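Local coordinates for protein AA10A (Thermobifida fusca, PDB 5UIZ) that is a copper-dependent lytic polysaccharide monooxygenase of family AA10 that probably cleaves crystalline polysaccharides such as cellulose by oxidation, at residues 134-139 against 185-190. Sequence-based numbering, arbitrary orientation.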
loop_
_atom_site.group_PDB
_atom_site.type_symbol
_atom_site.label_atom_id
_atom_site.label_comp_id
_atom_site.label_asym_id
_atom_site.label_seq_id
_atom_site.Cartn_x
_atom_site.Cartn_y
_atom_site.Cartn_z
ATOM N N PHE A 134 -8.297 13.000 -4.172
ATOM C CA PHE A 134 -7.773 12.077 -5.177
ATOM C C PHE A 134 -8.605 10.825 -5.182
ATOM O O PHE A 134 -9.407 10.583 -4.246
ATOM C CB PHE A 134 -6.283 11.769 -4.948
ATOM C CG PHE A 134 -5.984 11.091 -3.638
ATOM C CD1 PHE A 134 -5.818 11.833 -2.477
ATOM C CD2 PHE A 134 -5.870 9.721 -3.570
ATOM C CE1 PHE A 134 -5.573 11.218 -1.265
ATOM C CE2 PHE A 134 -5.631 9.097 -2.350
ATOM C CZ PHE A 134 -5.485 9.848 -1.196
ATOM N N THR A 135 -8.435 10.060 -6.256
ATOM C CA THR A 135 -9.157 8.799 -6.477
ATOM C C THR A 135 -8.286 7.577 -6.186
ATOM O O THR A 135 -7.147 7.454 -6.615
ATOM C CB THR A 135 -9.722 8.728 -7.936
ATOM O OG1 THR A 135 -10.647 9.819 -8.133
ATOM C CG2 THR A 135 -10.450 7.405 -8.204
ATOM N N ILE A 136 -8.862 6.644 -5.455
ATOM C CA ILE A 136 -8.262 5.366 -5.254
ATOM C C ILE A 136 -8.865 4.409 -6.247
ATOM O O ILE A 136 -10.078 4.221 -6.262
ATOM C CB ILE A 136 -8.518 4.854 -3.855
ATOM C CG1 ILE A 136 -7.978 5.889 -2.836
ATOM C CG2 ILE A 136 -7.952 3.446 -3.711
ATOM C CD1 ILE A 136 -7.045 5.389 -1.750
ATOM N N HIS A 137 -8.009 3.784 -7.054
ATOM C CA HIS A 137 -8.438 2.755 -8.004
ATOM C C HIS A 137 -7.801 1.389 -7.605
ATOM O O HIS A 137 -6.563 1.195 -7.602
ATOM C CB HIS A 137 -8.062 3.216 -9.407
ATOM C CG HIS A 137 -8.230 2.186 -10.447
ATOM N ND1 HIS A 137 -7.524 2.221 -11.623
ATOM C CD2 HIS A 137 -9.012 1.078 -10.492
ATOM C CE1 HIS A 137 -7.880 1.185 -12.359
ATOM N NE2 HIS A 137 -8.753 0.456 -11.681
ATOM N N LEU A 138 -8.677 0.477 -7.257
ATOM C CA LEU A 138 -8.334 -0.847 -6.856
ATOM C C LEU A 138 -8.650 -1.729 -8.035
ATOM O O LEU A 138 -9.666 -1.546 -8.719
ATOM C CB LEU A 138 -9.190 -1.277 -5.642
ATOM C CG LEU A 138 -8.725 -2.637 -5.068
ATOM C CD1 LEU A 138 -7.787 -2.348 -3.900
ATOM C CD2 LEU A 138 -9.804 -3.613 -4.649
ATOM N N TYR A 139 -7.769 -2.690 -8.293
ATOM C CA TYR A 139 -8.022 -3.730 -9.242
ATOM C C TYR A 139 -7.999 -5.021 -8.467
ATOM O O TYR A 139 -7.050 -5.288 -7.761
ATOM C CB TYR A 139 -6.958 -3.761 -10.319
ATOM C CG TYR A 139 -7.123 -4.839 -11.358
ATOM C CD1 TYR A 139 -8.165 -4.803 -12.257
ATOM C CD2 TYR A 139 -6.175 -5.852 -11.522
ATOM C CE1 TYR A 139 -8.325 -5.773 -13.233
ATOM C CE2 TYR A 139 -6.298 -6.800 -12.548
ATOM C CZ TYR A 139 -7.399 -6.749 -13.390
ATOM O OH TYR A 139 -7.565 -7.716 -14.386
ATOM N N ILE A 185 -12.636 -1.107 -8.826
ATOM C CA ILE A 185 -13.385 -0.351 -7.821
ATOM C C ILE A 185 -12.656 0.941 -7.669
ATOM O O ILE A 185 -11.414 0.965 -7.599
ATOM C CB ILE A 185 -13.430 -1.072 -6.497
ATOM C CG1 ILE A 185 -14.287 -2.355 -6.627
ATOM C CG2 ILE A 185 -14.031 -0.174 -5.424
ATOM C CD1 ILE A 185 -14.335 -3.277 -5.399
ATOM N N GLN A 186 -13.402 2.029 -7.686
ATOM C CA GLN A 186 -12.801 3.324 -7.418
ATOM C C GLN A 186 -13.704 4.256 -6.669
ATOM O O GLN A 186 -14.905 4.148 -6.781
ATOM C CB GLN A 186 -12.325 3.974 -8.699
ATOM C CG GLN A 186 -13.432 4.406 -9.633
ATOM C CD GLN A 186 -12.880 5.107 -10.831
ATOM O OE1 GLN A 186 -11.824 4.731 -11.303
ATOM N NE2 GLN A 186 -13.602 6.123 -11.352
ATOM N N PHE A 187 -13.087 5.141 -5.898
ATOM C CA PHE A 187 -13.782 6.119 -5.045
ATOM C C PHE A 187 -12.808 7.255 -4.709
ATOM O O PHE A 187 -11.606 7.064 -4.729
ATOM C CB PHE A 187 -14.313 5.482 -3.767
ATOM C CG PHE A 187 -13.270 4.756 -2.959
ATOM C CD1 PHE A 187 -12.556 5.418 -1.979
ATOM C CD2 PHE A 187 -13.019 3.420 -3.169
ATOM C CE1 PHE A 187 -11.600 4.750 -1.233
ATOM C CE2 PHE A 187 -12.058 2.762 -2.456
ATOM C CZ PHE A 187 -11.336 3.446 -1.485
ATOM N N THR A 188 -13.350 8.411 -4.423
ATOM C CA THR A 188 -12.609 9.639 -4.224
ATOM C C THR A 188 -12.534 9.932 -2.730
ATOM O O THR A 188 -13.497 9.740 -2.009
ATOM C CB THR A 188 -13.323 10.803 -4.952
ATOM O OG1 THR A 188 -13.600 10.404 -6.297
ATOM C CG2 THR A 188 -12.476 12.053 -4.969
ATOM N N VAL A 189 -11.363 10.351 -2.262
ATOM C CA VAL A 189 -11.146 10.598 -0.858
ATOM C C VAL A 189 -10.560 12.002 -0.792
ATOM O O VAL A 189 -10.033 12.505 -1.761
ATOM C CB VAL A 189 -10.198 9.582 -0.232
ATOM C CG1 VAL A 189 -10.578 8.161 -0.594
ATOM C CG2 VAL A 189 -8.770 9.850 -0.618
ATOM N N HIS A 190 -10.659 12.610 0.370
ATOM C CA HIS A 190 -10.083 13.885 0.595
ATOM C C HIS A 190 -9.192 13.768 1.786
ATOM O O HIS A 190 -9.629 13.279 2.841
ATOM C CB HIS A 190 -11.164 14.951 0.853
ATOM C CG HIS A 190 -10.571 16.261 1.197
ATOM N ND1 HIS A 190 -9.900 17.025 0.263
ATOM C CD2 HIS A 190 -10.398 16.873 2.384
ATOM C CE1 HIS A 190 -9.422 18.107 0.844
ATOM N NE2 HIS A 190 -9.669 18.017 2.140
#
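F134 and V189 meet on the buried face of two antiparallel strands. CG2 of V189 sits over one face of the F134 ring, toward its rim, 3.6 Å from the centroid in a CH-pi contact. F134 CZ is the closest ring atom, 3.3 Å from V189 CG2. F134 has its CG between the backbone N and the carbonyl carbon (chi1 62°), which swings the ring across to the neighbouring strand. F187 does the same from the other strand (chi1 55°). The F187 ring lies alongside I136, pointing the same way, with I136 CB over one face, 4.2 Å from the ring centroid. I136 CG1 also reaches V189 CG1, at 4.1 Å. L138 and I185 continue this apolar row. V151 and F149 of strand 146-154 and V200 of strand 198-206 pack against it.

T135, H137, Q186 and T188 occupy the other, more exposed face. T135 CG2 touches Q186 CB at 3.9 Å. The H137 ring turns an edge to I185 O, and its NE2 is hydrogen-bonded to N184 OD1.

Six backbone hydrogen bonds join the strands, two in each of the pairs F134–V189, I136–F187 and L138–I185. The pairing completes the three-stranded antiparallel sheet 38-42, 133-140, 184-190. Packed on a second sheet, it forms the immunoglobulin-like beta-sandwich core characteristic of AA10 enzymes, with the copper about 10 Å from the L138 side chain.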